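PDB 6V6Y: bifunctional protein FolD from Thermus thermophilus, which binds NADP and probably oxidises 5,10-methylenetetrahydrofolate to the methenyl form, which it then hydrolyses to 10-formyltetrahydrofolate. Local coordinates for residues R105-I110 against D117-L122; P136-G141 against N165-P170; V158-R163 against A180-A185; V203-R208 against V224-N229. One frame throughout, in Å; residues are numbered along the deposited sequence.

Contact 1 of 4, residues R105-I110 against D117-L122; sequences RVLEAI and DGFHPL
The His-120 imidazole lies beside the carbonyl oxygens of Leu-107, Glu-108 and Ile-110, which approach it obliquely; its CD2 comes 3.1 Å from Ile-110 O. One face of the ring carries Pro-121 CD, 3.2 Å above its plane, and at the edge the backbone N of Leu-122 gives a hydrogen bond to ND1 (3.0 Å), lying almost in the ring plane. His-120 is the N-cap residue of helix 121-129, and this is its capping bond. With CG anti to the backbone N (chi1 -171°), CD2 and NE2 are placed beside those oxygens. The Phe-119 ring takes Asp-117 O over one face, while Leu-107 CD1 comes obliquely to CD2 at 3.8 Å. Glu-108 crosses Pro-121 at about a right angle, its CG 3.6 Å from Pro-121 CD; the carboxylate goes on to a salt bridge with Arg-126 of the second subunit. A leucine in place of His-120 would probably cost the helix its side-chain cap, leaving Leu-122 N without this acceptor and the three carbonyls beside an apolar group. The chemistry is thus mixed: apolar contacts flank a polar centre in which one imidazole caps a helix start, where the catalytic and NADP-binding regions join.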
# COMPACT_ATOMS: atom_id res chain seq x y z
N ARG A 105 10.75 -2.74 -14.84
CA ARG A 105 10.36 -2.52 -16.23
C ARG A 105 9.69 -3.76 -16.82
O ARG A 105 8.71 -3.65 -17.56
CB ARG A 105 11.58 -2.12 -17.05
CG ARG A 105 11.27 -1.79 -18.49
CD ARG A 105 11.22 -0.30 -18.74
NE ARG A 105 11.23 0.02 -20.18
CZ ARG A 105 10.18 -0.11 -20.99
NH1 ARG A 105 9.01 -0.55 -20.54
NH2 ARG A 105 10.30 0.22 -22.28
N VAL A 106 10.18 -4.96 -16.48
CA VAL A 106 9.59 -6.19 -17.00
C VAL A 106 8.20 -6.42 -16.40
O VAL A 106 7.23 -6.68 -17.11
CB VAL A 106 10.52 -7.39 -16.73
CG1 VAL A 106 9.76 -8.71 -16.87
CG2 VAL A 106 11.72 -7.33 -17.66
N LEU A 107 8.10 -6.32 -15.07
CA LEU A 107 6.83 -6.54 -14.38
C LEU A 107 5.76 -5.56 -14.86
O LEU A 107 4.60 -5.94 -15.04
CB LEU A 107 7.04 -6.43 -12.86
CG LEU A 107 7.98 -7.50 -12.28
CD1 LEU A 107 8.16 -7.38 -10.75
CD2 LEU A 107 7.45 -8.87 -12.65
N GLU A 108 6.13 -4.29 -15.05
CA GLU A 108 5.17 -3.30 -15.54
C GLU A 108 4.77 -3.54 -16.99
O GLU A 108 3.74 -3.01 -17.43
CB GLU A 108 5.73 -1.89 -15.38
CG GLU A 108 5.93 -1.47 -13.92
CD GLU A 108 6.11 0.04 -13.75
OE1 GLU A 108 6.08 0.77 -14.76
OE2 GLU A 108 6.27 0.49 -12.59
N ALA A 109 5.54 -4.34 -17.74
CA ALA A 109 5.16 -4.68 -19.11
C ALA A 109 4.04 -5.71 -19.17
O ALA A 109 3.32 -5.76 -20.17
CB ALA A 109 6.36 -5.20 -19.89
N ILE A 110 3.87 -6.53 -18.14
CA ILE A 110 2.83 -7.55 -18.17
C ILE A 110 1.47 -6.87 -18.10
O ILE A 110 1.27 -5.96 -17.29
CB ILE A 110 2.99 -8.54 -17.01
CG1 ILE A 110 4.41 -9.13 -16.99
CG2 ILE A 110 1.91 -9.61 -17.08
CD1 ILE A 110 4.76 -9.81 -15.68
N ASP A 117 0.85 -12.82 -10.69
CA ASP A 117 1.65 -12.55 -9.48
C ASP A 117 1.28 -11.23 -8.79
O ASP A 117 1.74 -10.98 -7.67
CB ASP A 117 3.15 -12.55 -9.83
CG ASP A 117 3.86 -13.85 -9.41
OD1 ASP A 117 3.36 -14.57 -8.52
OD2 ASP A 117 4.93 -14.13 -9.96
N GLY A 118 0.51 -10.36 -9.45
CA GLY A 118 -0.01 -9.15 -8.82
C GLY A 118 0.99 -8.05 -8.58
O GLY A 118 0.76 -7.20 -7.72
N PHE A 119 2.09 -8.01 -9.33
CA PHE A 119 3.14 -7.02 -9.11
C PHE A 119 2.95 -5.75 -9.93
O PHE A 119 3.59 -4.73 -9.62
CB PHE A 119 4.52 -7.63 -9.42
CG PHE A 119 4.91 -8.75 -8.48
CD1 PHE A 119 4.42 -8.79 -7.18
CD2 PHE A 119 5.79 -9.75 -8.89
CE1 PHE A 119 4.77 -9.82 -6.31
CE2 PHE A 119 6.16 -10.78 -8.04
CZ PHE A 119 5.64 -10.82 -6.74
N HIS A 120 2.09 -5.76 -10.93
CA HIS A 120 1.90 -4.57 -11.75
C HIS A 120 1.35 -3.43 -10.88
O HIS A 120 0.42 -3.65 -10.09
CB HIS A 120 0.95 -4.86 -12.91
CG HIS A 120 0.89 -3.75 -13.91
ND1 HIS A 120 0.26 -2.55 -13.65
CD2 HIS A 120 1.38 -3.66 -15.17
CE1 HIS A 120 0.37 -1.77 -14.71
NE2 HIS A 120 1.04 -2.42 -15.65
N PRO A 121 1.90 -2.22 -11.00
CA PRO A 121 1.47 -1.15 -10.08
C PRO A 121 -0.03 -0.90 -10.10
O PRO A 121 -0.57 -0.44 -9.09
CB PRO A 121 2.26 0.08 -10.57
CG PRO A 121 2.66 -0.26 -12.00
CD PRO A 121 2.90 -1.76 -11.97
N LEU A 122 -0.73 -1.24 -11.19
CA LEU A 122 -2.19 -1.12 -11.18
C LEU A 122 -2.83 -2.13 -10.24
O LEU A 122 -3.83 -1.83 -9.57
CB LEU A 122 -2.76 -1.28 -12.60
CG LEU A 122 -4.29 -1.51 -12.72
CD1 LEU A 122 -5.10 -0.40 -12.07
CD2 LEU A 122 -4.76 -1.71 -14.17

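Contact 2 of 4, residues P136-G141 against N165-P170; sequences PCTPLG and NIVGKP. With NAP (NADP nicotinamide-adenine-dinucleotide phosphate), chain B.
Asn-165 touches Pro-136 lightly through its backbone O, while its amide ND2 turns to Ser-129 O of the second subunit. Ile-166 works mainly through its carbonyl: the O lies 3.4 Å from Pro-139 CD and accepts a hydrogen bond from a water (2.8 Å), which in turn accepts from Thr-138 N, so a single water links the loop to the first turn of helix 137-148. The Ile-166 side chain leads the other way, and CG2 reaches NADP C5N, on the nicotinamide ring. Val-167, the N-cap residue of the next helix, splits its two methyls. With chi1 -178°, CG1 lies anti to the backbone N and packs toward Ala-205, while CG2 meets Thr-138 CG2 at 4.1 Å and lies 3.5 Å from NADP O2N, a phosphate oxygen. Val-167 O is 3.6 Å from Pro-139 CG. Within the first turn of the helix, Pro-170 CB is 3.5 Å from Pro-136 CG, and its CG also meets Pro-139 CG; the three proline rings pack where the two helices start. Thr-138 OG1, hydrogen-bonded to Thr-261, lies near the nicotinamide carboxamide. A loop running from a strand into a helix whose start faces the dinucleotide phosphates is characteristic of the Rossmann fold.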
# COMPACT_ATOMS: atom_id res chain seq x y z
N PRO A 136 -0.86 -10.39 -4.81
CA PRO A 136 0.27 -11.33 -4.74
C PRO A 136 -0.09 -12.63 -4.00
O PRO A 136 -0.94 -12.66 -3.11
CB PRO A 136 1.35 -10.54 -4.00
CG PRO A 136 1.00 -9.05 -4.35
CD PRO A 136 -0.50 -9.07 -4.23
N CYS A 137 0.56 -13.71 -4.42
CA CYS A 137 0.07 -15.05 -4.09
C CYS A 137 0.40 -15.46 -2.67
O CYS A 137 -0.42 -16.11 -2.00
CB CYS A 137 0.66 -16.09 -5.05
SG CYS A 137 0.18 -15.84 -6.74
N THR A 138 1.61 -15.16 -2.19
CA THR A 138 1.91 -15.54 -0.81
C THR A 138 1.03 -14.80 0.18
O THR A 138 0.44 -15.45 1.05
CB THR A 138 3.40 -15.33 -0.51
OG1 THR A 138 4.17 -16.11 -1.42
CG2 THR A 138 3.71 -15.76 0.93
N PRO A 139 0.86 -13.47 0.09
CA PRO A 139 -0.08 -12.82 1.01
C PRO A 139 -1.48 -13.40 0.94
O PRO A 139 -2.10 -13.67 1.99
CB PRO A 139 -0.05 -11.34 0.58
CG PRO A 139 1.22 -11.16 -0.14
CD PRO A 139 1.58 -12.50 -0.76
N LEU A 140 -2.02 -13.59 -0.27
CA LEU A 140 -3.33 -14.23 -0.39
C LEU A 140 -3.33 -15.57 0.32
O LEU A 140 -4.29 -15.92 1.01
CB LEU A 140 -3.69 -14.43 -1.87
CG LEU A 140 -4.16 -13.19 -2.64
CD1 LEU A 140 -4.15 -13.45 -4.15
CD2 LEU A 140 -5.55 -12.73 -2.16
N GLY A 141 -2.23 -16.32 0.19
CA GLY A 141 -2.18 -17.64 0.79
C GLY A 141 -2.12 -17.57 2.30
O GLY A 141 -2.69 -18.41 3.00
N ASN A 165 7.90 -6.26 -1.47
CA ASN A 165 6.78 -6.19 -2.40
C ASN A 165 6.18 -7.57 -2.68
O ASN A 165 5.03 -7.67 -3.14
CB ASN A 165 7.24 -5.58 -3.73
CG ASN A 165 7.53 -4.09 -3.64
OD1 ASN A 165 6.90 -3.38 -2.85
ND2 ASN A 165 8.46 -3.61 -4.45
N ILE A 166 6.93 -8.64 -2.43
CA ILE A 166 6.42 -9.98 -2.69
C ILE A 166 5.57 -10.49 -1.52
O ILE A 166 4.60 -11.23 -1.75
CB ILE A 166 7.60 -10.91 -3.00
CG1 ILE A 166 8.20 -10.48 -4.35
CG2 ILE A 166 7.18 -12.39 -3.06
CD1 ILE A 166 9.68 -10.73 -4.45
N VAL A 167 5.88 -10.09 -0.28
CA VAL A 167 5.13 -10.60 0.88
C VAL A 167 4.62 -9.49 1.81
O VAL A 167 3.41 -9.25 1.91
CB VAL A 167 5.98 -11.61 1.68
CG1 VAL A 167 5.18 -12.17 2.83
CG2 VAL A 167 6.50 -12.73 0.78
N GLY A 168 5.53 -8.82 2.52
CA GLY A 168 5.12 -8.04 3.69
C GLY A 168 4.12 -6.94 3.39
O GLY A 168 3.08 -6.81 4.05
N LYS A 169 4.42 -6.12 2.38
CA LYS A 169 3.54 -4.98 2.09
C LYS A 169 2.18 -5.39 1.51
O LYS A 169 1.15 -4.92 2.03
CB LYS A 169 4.27 -3.98 1.19
CG LYS A 169 5.42 -3.30 1.92
CD LYS A 169 5.94 -2.10 1.13
CE LYS A 169 6.79 -2.55 -0.04
NZ LYS A 169 7.68 -1.45 -0.50
N PRO A 170 2.08 -6.22 0.47
CA PRO A 170 0.72 -6.67 0.10
C PRO A 170 0.04 -7.43 1.25
O PRO A 170 -1.18 -7.28 1.45
CB PRO A 170 0.94 -7.54 -1.14
CG PRO A 170 2.41 -7.83 -1.19
CD PRO A 170 3.11 -6.75 -0.44
PA NAP B . 13.23 -9.64 1.13
O1A NAP B . 14.29 -10.45 0.50
O2A NAP B . 12.92 -8.43 0.33
O5B NAP B . 13.67 -9.24 2.63
C5B NAP B . 12.83 -9.59 3.71
C4B NAP B . 12.70 -8.43 4.70
O4B NAP B . 12.98 -8.89 6.01
C3B NAP B . 13.66 -7.29 4.41
O3B NAP B . 12.95 -6.25 3.77
C2B NAP B . 14.21 -6.87 5.76
O2B NAP B . 13.79 -5.58 6.15
C1B NAP B . 13.67 -7.90 6.74
N9A NAP B . 14.76 -8.49 7.54
C8A NAP B . 15.80 -9.24 7.06
N7A NAP B . 16.60 -9.59 8.09
C5A NAP B . 16.08 -9.07 9.23
C6A NAP B . 16.49 -9.13 10.56
N6A NAP B . 17.59 -9.79 10.89
N1A NAP B . 15.75 -8.50 11.53
C2A NAP B . 14.60 -7.81 11.18
N3A NAP B . 14.20 -7.76 9.86
C4A NAP B . 14.93 -8.37 8.90
O3 NAP B . 11.91 -10.54 1.37
PN NAP B . 11.29 -11.77 0.55
O1N NAP B . 11.57 -11.56 -0.89
O2N NAP B . 9.90 -11.99 1.02
O5D NAP B . 12.20 -12.99 1.07
C5D NAP B . 12.17 -13.36 2.43
C4D NAP B . 12.11 -14.87 2.58
O4D NAP B . 10.81 -15.36 2.28
C3D NAP B . 13.08 -15.55 1.62
O3D NAP B . 13.96 -16.38 2.34
C2D NAP B . 12.21 -16.38 0.70
O2D NAP B . 12.78 -17.66 0.52
C1D NAP B . 10.90 -16.50 1.45
N1N NAP B . 9.77 -16.56 0.51
C2N NAP B . 8.95 -17.65 0.52
C3N NAP B . 7.88 -17.74 -0.36
C7N NAP B . 6.93 -18.89 -0.25
O7N NAP B . 5.91 -19.03 -1.22
N7N NAP B . 7.07 -19.75 0.75
C4N NAP B . 7.64 -16.71 -1.25
C5N NAP B . 8.47 -15.60 -1.26
C6N NAP B . 9.54 -15.54 -0.37
P2B NAP B . 14.40 -4.24 5.47
O1X NAP B . 13.75 -4.01 4.13
O2X NAP B . 14.11 -3.07 6.38
O3X NAP B . 15.89 -4.40 5.29
O HOH W 1 3.68 -13.20 -3.54

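Contact 3 of 4, residues V158-R163 against A180-A185; sequences VVVVGR and ATVTLA. With NAP (NADP nicotinamide-adenine-dinucleotide phosphate), chain B.
Thr-183 O takes a 2.8 Å hydrogen bond from Val-160 N that is practically straight, 178° at the hydrogen, and the CA-H of Val-159 adds a longer contact to the same oxygen. The same pattern repeats along the pair. Val-158 N donates to Thr-181 O, Thr-183 N to Val-158 O, and Ala-185 N to Val-160 O at 2.8 Å, each donor sitting nearly in line with its C=O. Gly-162 N reaches Ala-185 O from above the carbonyl plane, where the chain begins to leave the strand. The axes of strand portions 158-161 and 181-185 run parallel and approach to 4.8 Å, their directions 22° apart.

Together with helix 168-177 they make the right-handed beta-alpha-beta crossover of the Rossmann fold, and strand 181-185 is the outermost of the sheet within its chain. Beyond it the sheet continues into the second subunit, where Thr-183 OG1 hydrogen-bonds its own counterpart. On the side facing helix 168-177, Val-158 CG2 packs on Ala-180 CB, and Val-160 CG1 lies beside Leu-184 CD2 at 3.9 Å, the two side chains pointing the same way. Val-159 and Thr-183 run alongside each other on the other side.

Past the end of strand 157-161, Arg-163 takes hold of the 2'-phosphate that sets NADP apart from NAD. Its CG stands between the backbone N and carbonyl carbon (chi1 57°), and from there the chain extends to bring the phosphate to the guanidinium edge. NADP O2X is gripped by Arg-163 NH2 at 2.6 Å and weakly by NE at 2.9 Å, and NE also binds O1X at 3.0 Å. NH1 makes a salt bridge with Asp-179 of the second subunit.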
# COMPACT_ATOMS: atom_id res chain seq x y z
N VAL A 158 -1.90 -7.90 14.57
CA VAL A 158 -1.02 -8.63 13.67
C VAL A 158 0.29 -7.88 13.51
O VAL A 158 0.29 -6.68 13.19
CB VAL A 158 -1.68 -8.87 12.30
CG1 VAL A 158 -0.75 -9.66 11.41
CG2 VAL A 158 -3.02 -9.56 12.48
N VAL A 159 1.41 -8.57 13.72
CA VAL A 159 2.73 -8.07 13.35
C VAL A 159 3.24 -8.84 12.13
O VAL A 159 3.22 -10.08 12.11
CB VAL A 159 3.74 -8.15 14.51
CG1 VAL A 159 5.12 -7.69 14.05
CG2 VAL A 159 3.25 -7.32 15.71
N VAL A 160 3.65 -8.10 11.11
CA VAL A 160 4.27 -8.64 9.91
C VAL A 160 5.73 -8.21 9.94
O VAL A 160 6.02 -7.01 10.03
CB VAL A 160 3.55 -8.12 8.66
CG1 VAL A 160 4.19 -8.63 7.39
CG2 VAL A 160 2.06 -8.44 8.74
N VAL A 161 6.65 -9.16 9.93
CA VAL A 161 8.07 -8.84 9.94
C VAL A 161 8.64 -9.07 8.55
O VAL A 161 8.71 -10.21 8.08
CB VAL A 161 8.86 -9.64 10.99
CG1 VAL A 161 10.28 -9.07 11.11
CG2 VAL A 161 8.14 -9.61 12.36
N GLY A 162 9.09 -7.99 7.92
CA GLY A 162 9.54 -8.02 6.55
C GLY A 162 8.62 -7.15 5.73
O GLY A 162 7.39 -7.20 5.91
N ARG A 163 9.16 -6.35 4.83
CA ARG A 163 8.36 -5.36 4.13
C ARG A 163 8.60 -5.42 2.63
O ARG A 163 8.65 -4.38 1.96
CB ARG A 163 8.65 -3.96 4.68
CG ARG A 163 10.11 -3.59 4.56
CD ARG A 163 10.38 -2.11 4.80
NE ARG A 163 11.80 -1.93 5.03
CZ ARG A 163 12.40 -0.76 5.25
NH1 ARG A 163 11.69 0.36 5.25
NH2 ARG A 163 13.71 -0.72 5.46
N ALA A 180 -7.82 -6.21 10.67
CA ALA A 180 -6.75 -6.38 11.64
C ALA A 180 -6.06 -5.04 11.93
O ALA A 180 -6.06 -4.12 11.10
CB ALA A 180 -5.70 -7.37 11.14
N THR A 181 -5.45 -4.94 13.12
CA THR A 181 -4.49 -3.89 13.43
C THR A 181 -3.10 -4.38 13.03
O THR A 181 -2.64 -5.40 13.54
CB THR A 181 -4.52 -3.52 14.91
OG1 THR A 181 -5.81 -3.00 15.26
CG2 THR A 181 -3.44 -2.47 15.23
N VAL A 182 -2.44 -3.67 12.12
CA VAL A 182 -1.26 -4.19 11.45
C VAL A 182 -0.04 -3.38 11.83
O VAL A 182 -0.05 -2.15 11.75
CB VAL A 182 -1.45 -4.22 9.93
CG1 VAL A 182 -0.16 -4.67 9.27
CG2 VAL A 182 -2.59 -5.18 9.57
N THR A 183 1.03 -4.07 12.20
CA THR A 183 2.34 -3.47 12.42
C THR A 183 3.27 -4.06 11.38
O THR A 183 3.38 -5.30 11.27
CB THR A 183 2.85 -3.75 13.84
OG1 THR A 183 1.92 -3.22 14.78
CG2 THR A 183 4.20 -3.11 14.09
N LEU A 184 3.90 -3.19 10.59
CA LEU A 184 4.93 -3.62 9.65
C LEU A 184 6.29 -3.35 10.29
O LEU A 184 6.66 -2.20 10.55
CB LEU A 184 4.81 -2.90 8.31
CG LEU A 184 4.05 -3.63 7.19
CD1 LEU A 184 3.72 -2.69 6.03
CD2 LEU A 184 4.81 -4.85 6.66
N ALA A 185 7.03 -4.43 10.57
CA ALA A 185 8.38 -4.36 11.11
C ALA A 185 9.37 -4.85 10.06
O ALA A 185 8.99 -5.43 9.04
CB ALA A 185 8.49 -5.16 12.42
PA NAP B . 13.23 -9.64 1.13
O1A NAP B . 14.29 -10.45 0.50
O2A NAP B . 12.92 -8.43 0.33
O5B NAP B . 13.67 -9.24 2.63
C5B NAP B . 12.83 -9.59 3.71
C4B NAP B . 12.70 -8.43 4.70
O4B NAP B . 12.98 -8.89 6.01
C3B NAP B . 13.66 -7.29 4.41
O3B NAP B . 12.95 -6.25 3.77
C2B NAP B . 14.21 -6.87 5.76
O2B NAP B . 13.79 -5.58 6.15
C1B NAP B . 13.67 -7.90 6.74
N9A NAP B . 14.76 -8.49 7.54
C8A NAP B . 15.80 -9.24 7.06
N7A NAP B . 16.60 -9.59 8.09
C5A NAP B . 16.08 -9.07 9.23
C6A NAP B . 16.49 -9.13 10.56
N6A NAP B . 17.59 -9.79 10.89
N1A NAP B . 15.75 -8.50 11.53
C2A NAP B . 14.60 -7.81 11.18
N3A NAP B . 14.20 -7.76 9.86
C4A NAP B . 14.93 -8.37 8.90
O3 NAP B . 11.91 -10.54 1.37
PN NAP B . 11.29 -11.77 0.55
O1N NAP B . 11.57 -11.56 -0.89
O2N NAP B . 9.90 -11.99 1.02
O5D NAP B . 12.20 -12.99 1.07
C5D NAP B . 12.17 -13.36 2.43
C4D NAP B . 12.11 -14.87 2.58
O4D NAP B . 10.81 -15.36 2.28
C3D NAP B . 13.08 -15.55 1.62
O3D NAP B . 13.96 -16.38 2.34
C2D NAP B . 12.21 -16.38 0.70
O2D NAP B . 12.78 -17.66 0.52
C1D NAP B . 10.90 -16.50 1.45
N1N NAP B . 9.77 -16.56 0.51
C2N NAP B . 8.95 -17.65 0.52
C3N NAP B . 7.88 -17.74 -0.36
C7N NAP B . 6.93 -18.89 -0.25
O7N NAP B . 5.91 -19.03 -1.22
N7N NAP B . 7.07 -19.75 0.75
C4N NAP B . 7.64 -16.71 -1.25
C5N NAP B . 8.47 -15.60 -1.26
C6N NAP B . 9.54 -15.54 -0.37
P2B NAP B . 14.40 -4.24 5.47
O1X NAP B . 13.75 -4.01 4.13
O2X NAP B . 14.11 -3.07 6.38
O3X NAP B . 15.89 -4.40 5.29

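Contact 4 of 4, residues V203-R208 against V224-N229; sequences VVAVGR and VDVGVN. With NAP (NADP nicotinamide-adenine-dinucleotide phosphate), chain B.
Val-203 and Val-204 pair with Val-224 and Asp-225 as parallel strands, neighbours in the Rossmann sheet; the end-to-end directions of the two segments differ by 17° as both leave it as loops beside NADP. Val-204 grips the other strand twice: its N donates to Val-224 O (2.9 Å), and its O accepts from Val-226 N (2.8 Å). Val-203 and Val-224 lie side by side. Val-226 leans over Val-204 O, with CG2 3.8 Å from Val-203 CG1 and CB against Ala-205 CB. Asp-225 closes an Asx turn, OD1 accepting from Gly-227 N; OD1 also accepts from Asp-238 N, and OD2 from Val-239 N. With CG anti to its carbonyl carbon (chi1 -54°), Asn-229 sets OD1 3.0 Å from Gly-207 C, and its ND2 gives hydrogen bonds to Leu-236 O and Asp-238 OD1. With an alanine at Asn-229, those two acceptors would probably lose this donor and the Gly-207 turn beside the ribose could shift. That turn is tight: Gly-207 CA lies 3.2 Å from NADP O3D, where a CB would clash. Next to it, the N7A/C8A edge of the adenine meets one face of the Arg-208 guanidinium, C8A 3.3 Å above its plane and N7A 3.1 Å from Arg-208 NE.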
# COMPACT_ATOMS: atom_id res chain seq x y z
N VAL A 203 3.45 -12.96 11.59
CA VAL A 203 3.85 -13.45 10.28
C VAL A 203 5.28 -13.02 10.03
O VAL A 203 5.59 -11.82 10.09
CB VAL A 203 2.93 -12.92 9.17
CG1 VAL A 203 3.21 -13.63 7.84
CG2 VAL A 203 1.46 -13.04 9.58
N VAL A 204 6.15 -13.97 9.71
CA VAL A 204 7.58 -13.70 9.57
C VAL A 204 8.02 -14.03 8.15
O VAL A 204 7.91 -15.18 7.71
CB VAL A 204 8.41 -14.48 10.60
CG1 VAL A 204 9.88 -14.09 10.51
CG2 VAL A 204 7.87 -14.25 12.03
N ALA A 205 8.53 -13.01 7.42
CA ALA A 205 9.07 -13.18 6.06
C ALA A 205 10.38 -12.39 5.94
O ALA A 205 10.44 -11.34 5.29
CB ALA A 205 8.06 -12.75 5.00
N VAL A 206 11.46 -12.91 6.52
CA VAL A 206 12.74 -12.21 6.51
C VAL A 206 13.85 -13.01 5.85
O VAL A 206 14.85 -12.41 5.42
CB VAL A 206 13.15 -11.82 7.94
CG1 VAL A 206 12.11 -10.89 8.55
CG2 VAL A 206 13.31 -13.04 8.80
N GLY A 207 13.76 -14.33 5.77
CA GLY A 207 14.84 -15.11 5.17
C GLY A 207 16.07 -15.25 6.04
O GLY A 207 17.19 -15.21 5.52
N ARG A 208 15.89 -15.42 7.35
CA ARG A 208 16.98 -15.71 8.29
C ARG A 208 16.56 -16.98 9.03
O ARG A 208 15.55 -16.96 9.75
CB ARG A 208 17.23 -14.55 9.26
CG ARG A 208 17.34 -13.13 8.64
CD ARG A 208 18.38 -13.02 7.52
NE ARG A 208 18.67 -11.64 7.10
CZ ARG A 208 18.59 -11.20 5.83
NH1 ARG A 208 18.21 -12.03 4.85
NH2 ARG A 208 18.87 -9.92 5.52
N VAL A 224 2.89 -17.61 11.68
CA VAL A 224 2.94 -17.97 10.27
C VAL A 224 4.35 -17.71 9.76
O VAL A 224 4.84 -16.58 9.81
CB VAL A 224 1.90 -17.19 9.46
CG1 VAL A 224 2.01 -17.51 7.98
CG2 VAL A 224 0.49 -17.48 9.98
N ASP A 225 5.02 -18.76 9.27
CA ASP A 225 6.44 -18.72 8.93
C ASP A 225 6.60 -18.78 7.42
O ASP A 225 6.51 -19.86 6.82
CB ASP A 225 7.16 -19.87 9.62
CG ASP A 225 8.68 -19.79 9.49
OD1 ASP A 225 9.20 -18.94 8.73
OD2 ASP A 225 9.35 -20.60 10.16
N VAL A 226 6.89 -17.64 6.80
CA VAL A 226 7.03 -17.57 5.34
C VAL A 226 8.44 -17.91 4.88
O VAL A 226 8.65 -18.15 3.68
CB VAL A 226 6.60 -16.16 4.85
CG1 VAL A 226 6.53 -16.09 3.33
CG2 VAL A 226 5.25 -15.77 5.46
N GLY A 227 9.41 -17.97 5.78
CA GLY A 227 10.79 -18.17 5.36
C GLY A 227 11.01 -19.53 4.72
O GLY A 227 10.38 -20.52 5.07
N VAL A 228 11.90 -19.56 3.74
CA VAL A 228 12.32 -20.82 3.14
C VAL A 228 13.83 -20.75 2.99
O VAL A 228 14.35 -20.21 2.02
CB VAL A 228 11.62 -21.06 1.78
CG1 VAL A 228 12.31 -22.18 1.01
CG2 VAL A 228 10.13 -21.36 1.97
N ASN A 229 14.56 -21.26 3.98
CA ASN A 229 16.01 -21.11 4.03
C ASN A 229 16.67 -22.47 3.77
O ASN A 229 16.60 -23.37 4.62
CB ASN A 229 16.46 -20.52 5.37
CG ASN A 229 15.75 -19.21 5.69
OD1 ASN A 229 16.10 -18.16 5.17
ND2 ASN A 229 14.73 -19.28 6.54
PA NAP B . 13.23 -9.64 1.13
O1A NAP B . 14.29 -10.45 0.50
O2A NAP B . 12.92 -8.43 0.33
O5B NAP B . 13.67 -9.24 2.63
C5B NAP B . 12.83 -9.59 3.71
C4B NAP B . 12.70 -8.43 4.70
O4B NAP B . 12.98 -8.89 6.01
C3B NAP B . 13.66 -7.29 4.41
O3B NAP B . 12.95 -6.25 3.77
C2B NAP B . 14.21 -6.87 5.76
O2B NAP B . 13.79 -5.58 6.15
C1B NAP B . 13.67 -7.90 6.74
N9A NAP B . 14.76 -8.49 7.54
C8A NAP B . 15.80 -9.24 7.06
N7A NAP B . 16.60 -9.59 8.09
C5A NAP B . 16.08 -9.07 9.23
C6A NAP B . 16.49 -9.13 10.56
N6A NAP B . 17.59 -9.79 10.89
N1A NAP B . 15.75 -8.50 11.53
C2A NAP B . 14.60 -7.81 11.18
N3A NAP B . 14.20 -7.76 9.86
C4A NAP B . 14.93 -8.37 8.90
O3 NAP B . 11.91 -10.54 1.37
PN NAP B . 11.29 -11.77 0.55
O1N NAP B . 11.57 -11.56 -0.89
O2N NAP B . 9.90 -11.99 1.02
O5D NAP B . 12.20 -12.99 1.07
C5D NAP B . 12.17 -13.36 2.43
C4D NAP B . 12.11 -14.87 2.58
O4D NAP B . 10.81 -15.36 2.28
C3D NAP B . 13.08 -15.55 1.62
O3D NAP B . 13.96 -16.38 2.34
C2D NAP B . 12.21 -16.38 0.70
O2D NAP B . 12.78 -17.66 0.52
C1D NAP B . 10.90 -16.50 1.45
N1N NAP B . 9.77 -16.56 0.51
C2N NAP B . 8.95 -17.65 0.52
C3N NAP B . 7.88 -17.74 -0.36
C7N NAP B . 6.93 -18.89 -0.25
O7N NAP B . 5.91 -19.03 -1.22
N7N NAP B . 7.07 -19.75 0.75
C4N NAP B . 7.64 -16.71 -1.25
C5N NAP B . 8.47 -15.60 -1.26
C6N NAP B . 9.54 -15.54 -0.37
P2B NAP B . 14.40 -4.24 5.47
O1X NAP B . 13.75 -4.01 4.13
O2X NAP B . 14.11 -3.07 6.38
O3X NAP B . 15.89 -4.40 5.29

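How the contacts relate
Contacts 2, 3 and 4 lie in the NADP-binding region, their centres 12 to 13 Å apart, and all touch the cofactor. Contacts 3 and 4 share one parallel sheet, in which strands 157-161 and 201-204 are neighbours; contact 2 interleaves with contact 3 along the chain, since helix 168-177 follows strand 157-161, and it meets contact 4 through Val-167 and Ala-205. Contact 4 comes last, after contact 3 closes. Contact 1 comes first in the chain, about 24 Å between centres from contacts 3 and 4, yet it touches contact 2 where Phe-119 packs on Ile-166. It joins the catalytic region to the cofactor region. Contacts 1, 2 and 3 also reach the second subunit, so cofactor site and dimer interface are built from adjoining pieces.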